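Local structure of uncharacterized protein (Staphylococcus aureus subsp. aureus Mu50, 4QPV) at residues G128-A133 and L177-Y182; F63-K68 and G123-G128; H88-N93 and P193-D198; E136-L141 and P219-T224. The protein is of unknown function but belongs to the DUF1672 family and has a unique kinked-helix-beta-beta-beta repeat fold. All coordinates share one frame; numbering follows the deposited sequence. Where two conformers were deposited one is given.

Interaction 1: residues G128-A133 and L177-Y182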
loop_
_atom_site.group_PDB
_atom_site.type_symbol
_atom_site.label_atom_id
_atom_site.label_comp_id
_atom_site.label_asym_id
_atom_site.label_seq_id
_atom_site.Cartn_x
_atom_site.Cartn_y
_atom_site.Cartn_z
ATOM N N GLY A 128 -7.776 2.210 -0.727
ATOM C CA GLY A 128 -7.927 2.990 -1.954
ATOM C C GLY A 128 -9.182 3.859 -1.908
ATOM O O GLY A 128 -9.201 4.971 -2.436
ATOM N N PHE A 129 -10.241 3.362 -1.240
ATOM C CA PHE A 129 -11.489 4.111 -1.050
ATOM C C PHE A 129 -11.261 5.241 -0.042
ATOM O O PHE A 129 -11.761 6.354 -0.232
ATOM C CB PHE A 129 -12.608 3.176 -0.556
ATOM C CG PHE A 129 -13.272 2.301 -1.594
ATOM C CD1 PHE A 129 -12.555 1.304 -2.253
ATOM C CD2 PHE A 129 -14.631 2.425 -1.860
ATOM C CE1 PHE A 129 -13.184 0.469 -3.193
ATOM C CE2 PHE A 129 -15.260 1.600 -2.802
ATOM C CZ PHE A 129 -14.535 0.615 -3.447
ATOM N N GLU A 130 -10.458 4.954 1.005
ATOM C CA GLU A 130 -10.081 5.930 2.024
ATOM C C GLU A 130 -9.241 7.030 1.399
ATOM O O GLU A 130 -9.444 8.202 1.719
ATOM C CB GLU A 130 -9.347 5.279 3.208
ATOM C CG GLU A 130 -10.238 4.420 4.101
ATOM C CD GLU A 130 -11.387 5.085 4.849
ATOM O OE1 GLU A 130 -11.536 6.327 4.775
ATOM O OE2 GLU A 130 -12.118 4.353 5.554
ATOM N N TYR A 131 -8.357 6.660 0.441
ATOM C CA TYR A 131 -7.567 7.650 -0.286
ATOM C C TYR A 131 -8.491 8.605 -1.024
ATOM O O TYR A 131 -8.361 9.816 -0.854
ATOM C CB TYR A 131 -6.589 6.991 -1.261
ATOM C CG TYR A 131 -5.949 8.006 -2.189
ATOM C CD1 TYR A 131 -5.013 8.926 -1.712
ATOM C CD2 TYR A 131 -6.349 8.110 -3.522
ATOM C CE1 TYR A 131 -4.443 9.883 -2.555
ATOM C CE2 TYR A 131 -5.782 9.060 -4.373
ATOM C CZ TYR A 131 -4.825 9.937 -3.886
ATOM O OH TYR A 131 -4.263 10.858 -4.732
ATOM N N ARG A 132 -9.416 8.070 -1.835
ATOM C CA ARG A 132 -10.364 8.904 -2.575
ATOM C C ARG A 132 -11.168 9.812 -1.636
ATOM O O ARG A 132 -11.269 11.010 -1.902
ATOM C CB ARG A 132 -11.308 8.039 -3.416
ATOM C CG ARG A 132 -12.303 8.879 -4.199
ATOM C CD ARG A 132 -13.219 8.016 -5.021
ATOM N NE ARG A 132 -14.196 8.852 -5.710
ATOM C CZ ARG A 132 -15.205 8.385 -6.439
ATOM N NH1 ARG A 132 -15.375 7.077 -6.592
ATOM N NH2 ARG A 132 -16.057 9.223 -7.012
ATOM N N ALA A 133 -11.682 9.267 -0.514
ATOM C CA ALA A 133 -12.493 10.046 0.442
ATOM C C ALA A 133 -11.714 11.224 1.081
ATOM O O ALA A 133 -12.341 12.182 1.530
ATOM C CB ALA A 133 -13.040 9.142 1.533
ATOM N N LEU A 177 -1.357 4.070 3.616
ATOM C CA LEU A 177 -2.619 4.273 4.325
ATOM C C LEU A 177 -3.243 2.892 4.614
ATOM O O LEU A 177 -3.201 2.016 3.745
ATOM C CB LEU A 177 -3.519 5.153 3.411
ATOM C CG LEU A 177 -4.935 5.543 3.851
ATOM C CD1 LEU A 177 -4.907 6.642 4.848
ATOM C CD2 LEU A 177 -5.705 6.097 2.670
ATOM N N THR A 178 -3.778 2.696 5.824
ATOM C CA THR A 178 -4.394 1.433 6.246
ATOM C C THR A 178 -5.865 1.682 6.593
ATOM O O THR A 178 -6.160 2.621 7.341
ATOM C CB THR A 178 -3.610 0.820 7.438
ATOM O OG1 THR A 178 -2.218 0.727 7.100
ATOM C CG2 THR A 178 -4.136 -0.567 7.857
ATOM N N ALA A 179 -6.753 0.818 6.089
ATOM C CA ALA A 179 -8.197 0.814 6.292
ATOM C C ALA A 179 -8.636 -0.416 7.079
ATOM O O ALA A 179 -7.879 -1.377 7.211
ATOM C CB ALA A 179 -8.908 0.836 4.944
ATOM N N ILE A 180 -9.874 -0.386 7.573
ATOM C CA ILE A 180 -10.463 -1.481 8.327
ATOM C C ILE A 180 -10.934 -2.577 7.349
ATOM O O ILE A 180 -11.645 -2.266 6.384
ATOM C CB ILE A 180 -11.610 -0.952 9.234
ATOM C CG1 ILE A 180 -11.088 0.000 10.357
ATOM C CG2 ILE A 180 -12.525 -2.073 9.793
ATOM C CD1 ILE A 180 -10.010 -0.563 11.325
ATOM N N PRO A 181 -10.572 -3.858 7.613
ATOM C CA PRO A 181 -11.033 -4.943 6.741
ATOM C C PRO A 181 -12.502 -5.321 6.958
ATOM O O PRO A 181 -13.061 -5.094 8.028
ATOM C CB PRO A 181 -10.116 -6.106 7.129
ATOM C CG PRO A 181 -9.784 -5.865 8.555
ATOM C CD PRO A 181 -9.710 -4.372 8.703
ATOM N N TYR A 182 -13.126 -5.896 5.927
ATOM C CA TYR A 182 -14.495 -6.417 5.973
ATOM C C TYR A 182 -14.539 -7.626 5.078
ATOM O O TYR A 182 -13.566 -7.896 4.370
ATOM C CB TYR A 182 -15.547 -5.366 5.540
ATOM C CG TYR A 182 -15.652 -4.173 6.464
ATOM C CD1 TYR A 182 -16.272 -4.280 7.707
ATOM C CD2 TYR A 182 -15.081 -2.949 6.122
ATOM C CE1 TYR A 182 -16.337 -3.193 8.578
ATOM C CE2 TYR A 182 -15.152 -1.851 6.978
ATOM C CZ TYR A 182 -15.785 -1.978 8.204
ATOM O OH TYR A 182 -15.856 -0.900 9.055
HETATM O O HOH W 1 -11.044 2.487 7.273
#
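In L177 a chi1 of 179° sends CG toward the helix and a chi2 of 78° turns CD2 onto it. E130 has CG anti to its carbonyl carbon (chi1 -71°), which turns CB and CG toward L177 and A179; the bend at chi2 then swings the carboxylate. The L177 methyl nestles between two consecutive helix residues. CD2 lies 3.8 Å from E130 CB and 3.5 Å from the backbone N of Y131, with Y131 CB a little farther off. A branched leucine suits this place, since one methyl can rest on E130 CB and the backbone at Y131. Two residues on, the small A179 lets the backbones draw close, and its CB meets E130 CG at 3.9 Å. E130 thus spends its carbon chain on apolar packing and its carboxylate on polar partners: OE2 accepts a bond from a water at 2.8 Å, the same water accepts from I180 N at 3.1 Å, and K210 adds a salt bridge. The ring of Y131 leads away, stacking on F170 and reaching D139 with its hydroxyl. Helix 116-133 meets strand 175-178 here, while F129, Y131 and R132 touch strand 90-98 and F129, E130 and A133 touch helix 199-212.

Interaction 2: residues F63-K68 and G123-G128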
loop_
_atom_site.group_PDB
_atom_site.type_symbol
_atom_site.label_atom_id
_atom_site.label_comp_id
_atom_site.label_asym_id
_atom_site.label_seq_id
_atom_site.Cartn_x
_atom_site.Cartn_y
_atom_site.Cartn_z
ATOM N N PHE A 63 -13.981 -7.161 -7.032
ATOM C CA PHE A 63 -14.111 -5.805 -6.501
ATOM C C PHE A 63 -14.749 -4.804 -7.473
ATOM O O PHE A 63 -15.091 -3.688 -7.052
ATOM C CB PHE A 63 -12.741 -5.286 -6.023
ATOM C CG PHE A 63 -12.113 -6.213 -5.007
ATOM C CD1 PHE A 63 -12.599 -6.279 -3.704
ATOM C CD2 PHE A 63 -11.081 -7.073 -5.370
ATOM C CE1 PHE A 63 -12.037 -7.156 -2.772
ATOM C CE2 PHE A 63 -10.533 -7.967 -4.439
ATOM C CZ PHE A 63 -11.024 -8.009 -3.151
ATOM N N GLY A 64 -14.936 -5.200 -8.735
ATOM C CA GLY A 64 -15.534 -4.327 -9.745
ATOM C C GLY A 64 -14.603 -3.189 -10.116
ATOM O O GLY A 64 -15.052 -2.110 -10.514
ATOM N N LEU A 65 -13.289 -3.419 -9.954
ATOM C CA LEU A 65 -12.267 -2.418 -10.242
ATOM C C LEU A 65 -11.309 -2.849 -11.339
ATOM O O LEU A 65 -10.932 -4.025 -11.426
ATOM C CB LEU A 65 -11.461 -2.112 -8.976
ATOM C CG LEU A 65 -12.242 -1.367 -7.875
ATOM C CD1 LEU A 65 -11.535 -1.503 -6.531
ATOM C CD2 LEU A 65 -12.457 0.112 -8.244
ATOM N N LYS A 66 -10.891 -1.876 -12.151
ATOM C CA LYS A 66 -9.915 -2.066 -13.216
ATOM C C LYS A 66 -8.512 -1.855 -12.630
ATOM O O LYS A 66 -8.203 -0.782 -12.113
ATOM C CB LYS A 66 -10.196 -1.093 -14.383
ATOM C CG LYS A 66 -9.444 -1.435 -15.673
ATOM C CD LYS A 66 -9.381 -0.263 -16.670
ATOM C CE LYS A 66 -10.692 0.023 -17.373
ATOM N NZ LYS A 66 -10.629 1.270 -18.184
ATOM N N VAL A 67 -7.680 -2.904 -12.661
ATOM C CA VAL A 67 -6.314 -2.822 -12.119
ATOM C C VAL A 67 -5.342 -3.200 -13.235
ATOM O O VAL A 67 -5.759 -3.767 -14.256
ATOM C CB VAL A 67 -6.092 -3.697 -10.825
ATOM C CG1 VAL A 67 -7.162 -3.408 -9.784
ATOM C CG2 VAL A 67 -6.068 -5.205 -11.154
ATOM N N LYS A 68 -4.067 -2.907 -13.023
ATOM C CA LYS A 68 -2.985 -3.246 -13.947
ATOM C C LYS A 68 -1.885 -4.021 -13.187
ATOM O O LYS A 68 -1.387 -3.534 -12.176
ATOM C CB LYS A 68 -2.414 -1.959 -14.589
ATOM C CG LYS A 68 -1.358 -2.203 -15.665
ATOM C CD LYS A 68 -1.988 -2.488 -17.029
ATOM C CE LYS A 68 -0.960 -2.736 -18.106
ATOM N NZ LYS A 68 -1.574 -3.392 -19.295
ATOM N N GLY A 123 -9.684 -5.080 2.983
ATOM C CA GLY A 123 -9.107 -3.937 3.699
ATOM C C GLY A 123 -8.065 -3.200 2.875
ATOM O O GLY A 123 -8.016 -1.969 2.880
ATOM N N THR A 124 -7.258 -3.952 2.110
ATOM C CA THR A 124 -6.237 -3.405 1.213
ATOM C C THR A 124 -6.918 -2.576 0.095
ATOM O O THR A 124 -6.487 -1.470 -0.206
ATOM C CB THR A 124 -5.382 -4.565 0.685
ATOM O OG1 THR A 124 -4.554 -5.009 1.760
ATOM C CG2 THR A 124 -4.525 -4.178 -0.492
ATOM N N VAL A 125 -7.983 -3.111 -0.500
ATOM C CA VAL A 125 -8.720 -2.414 -1.544
ATOM C C VAL A 125 -9.389 -1.174 -0.941
ATOM O O VAL A 125 -9.330 -0.105 -1.537
ATOM C CB VAL A 125 -9.736 -3.378 -2.183
ATOM C CG1 VAL A 125 -10.764 -2.636 -3.035
ATOM C CG2 VAL A 125 -9.009 -4.453 -2.996
ATOM N N LEU A 126 -9.968 -1.310 0.264
ATOM C CA LEU A 126 -10.662 -0.217 0.949
ATOM C C LEU A 126 -9.717 0.947 1.318
ATOM O O LEU A 126 -10.186 2.074 1.438
ATOM C CB LEU A 126 -11.453 -0.707 2.158
ATOM C CG LEU A 126 -12.703 -1.528 1.792
ATOM C CD1 LEU A 126 -13.432 -1.968 3.034
ATOM C CD2 LEU A 126 -13.622 -0.775 0.831
ATOM N N SER A 127 -8.396 0.700 1.439
ATOM C CA SER A 127 -7.415 1.769 1.650
ATOM C C SER A 127 -7.508 2.758 0.469
ATOM O O SER A 127 -7.372 3.968 0.645
ATOM C CB SER A 127 -6.010 1.184 1.780
ATOM O OG SER A 127 -5.006 2.184 1.723
ATOM N N GLY A 128 -7.776 2.210 -0.727
ATOM C CA GLY A 128 -7.927 2.990 -1.954
ATOM C C GLY A 128 -9.182 3.859 -1.908
ATOM O O GLY A 128 -9.201 4.971 -2.436
#
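F63 and V125 mark the nearest approach of the two backbones, with their CA atoms 8.1 Å apart. F63 closes helix 48-63, and G64 leaves helical geometry with a positive phi of 70°, a conformation that glycine adopts easily. From L65 the chain is extended on its way into strand 67-75. Residues 123-128 stay helical, yet the bonding is uneven: S127 N divides two weak bonds between G123 O and T124 O, and G128 N bonds to V125 O at 2.9 Å, three residues back rather than four. G128 has no side chain, which suits a place so close to V125 O. The fold is a kinked-helix-beta-beta-beta repeat; strands 67-75, 78-87 and 90-98 form an antiparallel meander against which helix 116-133 packs. V125 uses both of its methyls. CG2 sits 3.8 Å from the centroid of the F63 ring and only 1° off the ring normal, a nearly ideal CH-pi contact over the face. CG1, anti to the backbone N (chi1 166°), meets L65 CD1 tip to tip at 3.8 Å and also brushes F63 CD1. A beta-branched valine can serve both neighbours at once. F92, on strand 90-98, touches L65 and V125, and Y187 packs edge-to-face with F63 and donates its hydroxyl proton to F63 O.

Interaction 3: residues H88-N93 and P193-D198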
loop_
_atom_site.group_PDB
_atom_site.type_symbol
_atom_site.label_atom_id
_atom_site.label_comp_id
_atom_site.label_asym_id
_atom_site.label_seq_id
_atom_site.Cartn_x
_atom_site.Cartn_y
_atom_site.Cartn_z
ATOM N N HIS A 88 -11.479 5.558 -10.987
ATOM C CA HIS A 88 -12.476 6.461 -10.368
ATOM C C HIS A 88 -11.884 7.049 -9.049
ATOM O O HIS A 88 -12.560 7.123 -8.024
ATOM C CB HIS A 88 -13.821 5.738 -10.128
ATOM C CG HIS A 88 -14.579 5.393 -11.378
ATOM N ND1 HIS A 88 -14.202 4.335 -12.188
ATOM C CD2 HIS A 88 -15.701 5.954 -11.889
ATOM C CE1 HIS A 88 -15.086 4.301 -13.174
ATOM N NE2 HIS A 88 -16.013 5.250 -13.030
ATOM N N ASP A 89 -10.590 7.418 -9.099
ATOM C CA ASP A 89 -9.767 7.965 -8.008
ATOM C C ASP A 89 -9.581 6.991 -6.837
ATOM O O ASP A 89 -9.107 7.414 -5.783
ATOM C CB ASP A 89 -10.287 9.320 -7.506
ATOM C CG ASP A 89 -9.925 10.471 -8.423
ATOM O OD1 ASP A 89 -8.906 10.360 -9.145
ATOM O OD2 ASP A 89 -10.646 11.495 -8.404
ATOM N N ILE A 90 -9.934 5.689 -7.021
ATOM C CA ILE A 90 -9.634 4.655 -6.018
ATOM C C ILE A 90 -8.212 4.180 -6.365
ATOM O O ILE A 90 -7.998 3.610 -7.446
ATOM C CB ILE A 90 -10.698 3.515 -5.994
ATOM C CG1 ILE A 90 -12.089 4.093 -5.541
ATOM C CG2 ILE A 90 -10.233 2.321 -5.117
ATOM C CD1 ILE A 90 -13.224 3.311 -5.984
ATOM N N VAL A 91 -7.247 4.465 -5.482
ATOM C CA VAL A 91 -5.836 4.177 -5.742
ATOM C C VAL A 91 -5.243 3.267 -4.673
ATOM O O VAL A 91 -5.283 3.585 -3.486
ATOM C CB VAL A 91 -4.998 5.485 -5.875
ATOM C CG1 VAL A 91 -3.520 5.181 -6.191
ATOM C CG2 VAL A 91 -5.610 6.443 -6.915
ATOM N N PHE A 92 -4.665 2.133 -5.106
ATOM C CA PHE A 92 -3.993 1.197 -4.194
ATOM C C PHE A 92 -3.117 0.243 -4.976
ATOM O O PHE A 92 -3.233 0.136 -6.203
ATOM C CB PHE A 92 -5.015 0.371 -3.342
ATOM C CG PHE A 92 -5.942 -0.546 -4.132
ATOM C CD1 PHE A 92 -5.520 -1.810 -4.542
ATOM C CD2 PHE A 92 -7.207 -0.114 -4.522
ATOM C CE1 PHE A 92 -6.359 -2.633 -5.316
ATOM C CE2 PHE A 92 -8.069 -0.955 -5.244
ATOM C CZ PHE A 92 -7.640 -2.212 -5.635
ATOM N N ASN A 93 -2.255 -0.437 -4.224
ATOM C CA ASN A 93 -1.445 -1.556 -4.695
ATOM C C ASN A 93 -1.815 -2.748 -3.852
ATOM O O ASN A 93 -2.055 -2.603 -2.648
ATOM C CB ASN A 93 0.042 -1.272 -4.646
ATOM C CG ASN A 93 0.481 -0.423 -5.803
ATOM O OD1 ASN A 93 0.080 0.739 -5.935
ATOM N ND2 ASN A 93 1.265 -1.003 -6.695
ATOM N N PRO A 193 -21.001 -0.393 -4.626
ATOM C CA PRO A 193 -21.934 0.559 -5.261
ATOM C C PRO A 193 -21.469 2.023 -5.239
ATOM O O PRO A 193 -22.042 2.832 -5.963
ATOM C CB PRO A 193 -23.227 0.401 -4.445
ATOM C CG PRO A 193 -23.125 -0.932 -3.807
ATOM C CD PRO A 193 -21.666 -1.103 -3.510
ATOM N N LEU A 194 -20.444 2.367 -4.436
ATOM C CA LEU A 194 -19.970 3.746 -4.335
ATOM C C LEU A 194 -18.989 4.150 -5.440
ATOM O O LEU A 194 -18.804 5.352 -5.650
ATOM C CB LEU A 194 -19.297 4.004 -2.967
ATOM C CG LEU A 194 -20.115 3.761 -1.703
ATOM C CD1 LEU A 194 -19.284 4.053 -0.460
ATOM C CD2 LEU A 194 -21.409 4.577 -1.699
ATOM N N ILE A 195 -18.345 3.180 -6.115
ATOM C CA ILE A 195 -17.292 3.447 -7.119
ATOM C C ILE A 195 -17.713 4.493 -8.190
ATOM O O ILE A 195 -16.995 5.467 -8.408
ATOM C CB ILE A 195 -16.789 2.141 -7.808
ATOM C CG1 ILE A 195 -16.210 1.126 -6.772
ATOM C CG2 ILE A 195 -15.762 2.459 -8.910
ATOM C CD1 ILE A 195 -15.990 -0.373 -7.331
ATOM N N LYS A 196 -18.859 4.280 -8.846
ATOM C CA LYS A 196 -19.319 5.122 -9.951
ATOM C C LYS A 196 -19.977 6.438 -9.515
ATOM O O LYS A 196 -20.310 7.245 -10.382
ATOM C CB LYS A 196 -20.277 4.330 -10.857
ATOM C CG LYS A 196 -19.563 3.292 -11.734
ATOM C CD LYS A 196 -20.564 2.454 -12.525
ATOM C CE LYS A 196 -19.911 1.352 -13.322
ATOM N NZ LYS A 196 -20.919 0.507 -14.017
ATOM N N GLU A 197 -20.128 6.682 -8.201
ATOM C CA GLU A 197 -20.746 7.908 -7.691
ATOM C C GLU A 197 -19.841 9.106 -7.885
ATOM O O GLU A 197 -18.631 8.937 -8.030
ATOM C CB GLU A 197 -21.078 7.774 -6.188
ATOM C CG GLU A 197 -22.204 6.799 -5.881
ATOM C CD GLU A 197 -23.538 7.148 -6.506
ATOM O OE1 GLU A 197 -23.953 8.326 -6.411
ATOM O OE2 GLU A 197 -24.150 6.249 -7.124
ATOM N N ASP A 198 -20.418 10.323 -7.842
ATOM C CA ASP A 198 -19.630 11.556 -7.903
ATOM C C ASP A 198 -18.911 11.699 -6.559
ATOM O O ASP A 198 -19.279 11.005 -5.612
ATOM C CB ASP A 198 -20.499 12.786 -8.246
ATOM C CG ASP A 198 -21.681 13.035 -7.328
ATOM O OD1 ASP A 198 -21.458 13.350 -6.144
ATOM O OD2 ASP A 198 -22.827 12.980 -7.812
#
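H88 leans over the turn that carries I195, crossing that side chain at about a right angle. Its CB lies 3.6 Å from I195 O and also near I195 CG2. CG keeps to the same two atoms, while chi1 (-69°) sets the ring beside the backbone N and over the loop. ND1 comes 4.1 Å from I195 CG2. CD2 runs past I195 O at 3.7 Å and approaches K196 CA, and at the tip NE2 reaches 4.3 Å from K196 CG. These are loose van der Waals contacts, with the carbonyl and the K196 CA placed obliquely to the ring. The oxygen of I195 takes its hydrogen bond from R132 NH1, and R132 NH2 also binds E197 O, so one arginine clasps the turn on which the histidine rests. Deeper in, I90 CD1 packs at 3.8 Å on I195 CG1, the two isoleucines again crossing nearly perpendicularly; L65 and F129 touch both, so branched aliphatic residues suit this buried end, whereas H88 and K196 lie at the exposed one. The 193-198 loop makes a type I turn from L194 to E197, closed by E197 N to L194 O at 3.2 Å. D198 follows as N-cap of helix 199-212, its OD1 accepting from S201 N. On the other side, H88 and D89 both have positive phi, consistent with a type I′ turn linking strands 78-87 and 90-98. The arrangement is that of a tight beta-hairpin turn seated against a beta turn that leads into a capped helix.

Interaction 4: residues E136-L141 and P219-T224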
loop_
_atom_site.group_PDB
_atom_site.type_symbol
_atom_site.label_atom_id
_atom_site.label_comp_id
_atom_site.label_asym_id
_atom_site.label_seq_id
_atom_site.Cartn_x
_atom_site.Cartn_y
_atom_site.Cartn_z
ATOM N N GLU A 136 -7.658 15.224 -1.566
ATOM C CA GLU A 136 -7.012 16.538 -1.524
ATOM C C GLU A 136 -6.037 16.662 -0.351
ATOM O O GLU A 136 -4.915 17.116 -0.562
ATOM C CB GLU A 136 -8.063 17.660 -1.472
ATOM C CG GLU A 136 -7.465 19.062 -1.530
ATOM C CD GLU A 136 -8.441 20.198 -1.780
ATOM O OE1 GLU A 136 -9.666 19.941 -1.839
ATOM O OE2 GLU A 136 -7.976 21.351 -1.922
ATOM N N GLU A 137 -6.477 16.289 0.879
ATOM C CA GLU A 137 -5.675 16.318 2.120
ATOM C C GLU A 137 -4.441 15.436 2.012
ATOM O O GLU A 137 -3.346 15.824 2.429
ATOM C CB GLU A 137 -6.515 15.747 3.280
ATOM C CG GLU A 137 -7.289 16.702 4.139
ATOM C CD GLU A 137 -8.012 15.952 5.246
ATOM O OE1 GLU A 137 -8.028 14.693 5.246
ATOM O OE2 GLU A 137 -8.576 16.644 6.118
ATOM N N LEU A 138 -4.638 14.211 1.504
ATOM C CA LEU A 138 -3.534 13.254 1.394
ATOM C C LEU A 138 -2.522 13.730 0.326
ATOM O O LEU A 138 -1.319 13.651 0.562
ATOM C CB LEU A 138 -4.073 11.841 1.110
ATOM C CG LEU A 138 -4.745 11.181 2.332
ATOM C CD1 LEU A 138 -5.581 9.960 1.912
ATOM C CD2 LEU A 138 -3.694 10.782 3.387
ATOM N N ASP A 139 -3.008 14.286 -0.804
ATOM C CA ASP A 139 -2.118 14.847 -1.831
ATOM C C ASP A 139 -1.341 16.046 -1.258
ATOM O O ASP A 139 -0.153 16.189 -1.537
ATOM C CB ASP A 139 -2.896 15.222 -3.087
ATOM C CG ASP A 139 -3.459 14.027 -3.863
ATOM O OD1 ASP A 139 -3.047 12.861 -3.567
ATOM O OD2 ASP A 139 -4.241 14.257 -4.823
ATOM N N ASN A 140 -1.975 16.855 -0.384
ATOM C CA ASN A 140 -1.262 17.951 0.277
ATOM C C ASN A 140 -0.163 17.410 1.176
ATOM O O ASN A 140 0.919 17.994 1.207
ATOM C CB ASN A 140 -2.185 18.827 1.090
ATOM C CG ASN A 140 -3.100 19.670 0.259
ATOM O OD1 ASN A 140 -2.826 19.977 -0.915
ATOM N ND2 ASN A 140 -4.212 20.061 0.859
ATOM N N LEU A 141 -0.434 16.300 1.901
ATOM C CA LEU A 141 0.582 15.676 2.753
ATOM C C LEU A 141 1.767 15.196 1.894
ATOM O O LEU A 141 2.928 15.416 2.277
ATOM C CB LEU A 141 -0.002 14.504 3.585
ATOM C CG LEU A 141 0.996 13.727 4.490
ATOM C CD1 LEU A 141 1.680 14.665 5.520
ATOM C CD2 LEU A 141 0.300 12.603 5.229
ATOM N N PRO A 219 -8.768 6.046 9.509
ATOM C CA PRO A 219 -7.642 5.402 8.811
ATOM C C PRO A 219 -6.296 5.906 9.347
ATOM O O PRO A 219 -6.203 7.012 9.890
ATOM C CB PRO A 219 -7.827 5.824 7.350
ATOM C CG PRO A 219 -9.233 6.284 7.239
ATOM C CD PRO A 219 -9.603 6.829 8.576
ATOM N N TYR A 220 -5.262 5.076 9.211
ATOM C CA TYR A 220 -3.920 5.399 9.669
ATOM C C TYR A 220 -3.010 5.704 8.494
ATOM O O TYR A 220 -2.958 4.925 7.536
ATOM C CB TYR A 220 -3.326 4.221 10.467
ATOM C CG TYR A 220 -3.923 4.027 11.841
ATOM C CD1 TYR A 220 -5.131 3.354 12.012
ATOM C CD2 TYR A 220 -3.250 4.456 12.979
ATOM C CE1 TYR A 220 -5.693 3.185 13.280
ATOM C CE2 TYR A 220 -3.795 4.282 14.253
ATOM C CZ TYR A 220 -5.015 3.644 14.400
ATOM O OH TYR A 220 -5.530 3.460 15.665
ATOM N N VAL A 221 -2.277 6.819 8.591
ATOM C CA VAL A 221 -1.223 7.204 7.651
ATOM C C VAL A 221 0.117 6.973 8.374
ATOM O O VAL A 221 0.316 7.534 9.442
ATOM C CB VAL A 221 -1.346 8.665 7.155
ATOM C CG1 VAL A 221 -0.134 9.057 6.307
ATOM C CG2 VAL A 221 -2.640 8.886 6.385
ATOM N N VAL A 222 1.008 6.137 7.820
ATOM C CA VAL A 222 2.324 5.876 8.426
ATOM C C VAL A 222 3.406 6.195 7.384
ATOM O O VAL A 222 3.380 5.617 6.302
ATOM C CB VAL A 222 2.464 4.412 8.978
ATOM C CG1 VAL A 222 3.816 4.214 9.658
ATOM C CG2 VAL A 222 1.332 4.060 9.956
ATOM N N THR A 223 4.349 7.084 7.705
ATOM C CA THR A 223 5.424 7.407 6.757
ATOM C C THR A 223 6.463 6.262 6.689
ATOM O O THR A 223 6.571 5.452 7.619
ATOM C CB THR A 223 6.103 8.769 7.031
ATOM O OG1 THR A 223 6.933 8.690 8.207
ATOM C CG2 THR A 223 5.106 9.955 7.071
ATOM N N THR A 224 7.206 6.209 5.570
ATOM C CA THR A 224 8.262 5.215 5.300
ATOM C C THR A 224 9.449 6.029 4.826
ATOM O O THR A 224 9.695 6.154 3.623
ATOM C CB THR A 224 7.799 4.147 4.267
ATOM O OG1 THR A 224 7.466 4.797 3.029
ATOM C CG2 THR A 224 6.614 3.295 4.774
#
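V221 meets L138 and L141, a pair three residues apart on one side of helix 135-147, in the manner of alpha/beta packing: a helix laid on a mixed beta sheet. The contact between the segments is wholly apolar. The two leucines reach V221 by different routes, L138 with CG beside the backbone N (chi1 -73°) and L141 with CG anti to it (chi1 178°), and each runs alongside the valine in the opposite sense. A valine, branched at CB, offers one methyl to each leucine, and the more flexible leucines adapt from the rounded helix surface to the flatter strand. L177 and Y175 of strand 175-178 also touch V221, while P255 and Y131 touch L138. Polar interactions lie to the side. The backbone of V221 is bonded to N259 and S261 of the parallel strand 259-265, and that of Y220 to T178 of the antiparallel strand 175-178, so strand 220-227 is held on two flanks. L138 O receives the hydroxyls of Y175 and T142, the former tying the helix to the sheet. At the contact itself, L138 CD2 stands 3.7 Å from V221 CG2, and L141 CD2 stands 3.7 Å from V221 CG1.

Helix 116-133 joins interactions 1 and 2, which share G128 and have centres about 9 Å apart; S127 OG lies 2.7 Å from L177 O, a probable hydrogen bond between them. Interaction 3 centres about 8 Å from interaction 2, where L65 CD2 packs 3.7 Å from I195 CD1, and about 11 Å from interaction 1, to which R132 connects it. Interaction 4 adjoins interaction 1 through the mixed sheet: strands 175-178 and 220-227 are neighbours, and L177 CD1 comes 3.5 Å from V221 CG2. Interactions 2 and 4 do not touch, their centres lying about 18 Å apart. The helix thus bridges the three-stranded sheet and the mixed sheet.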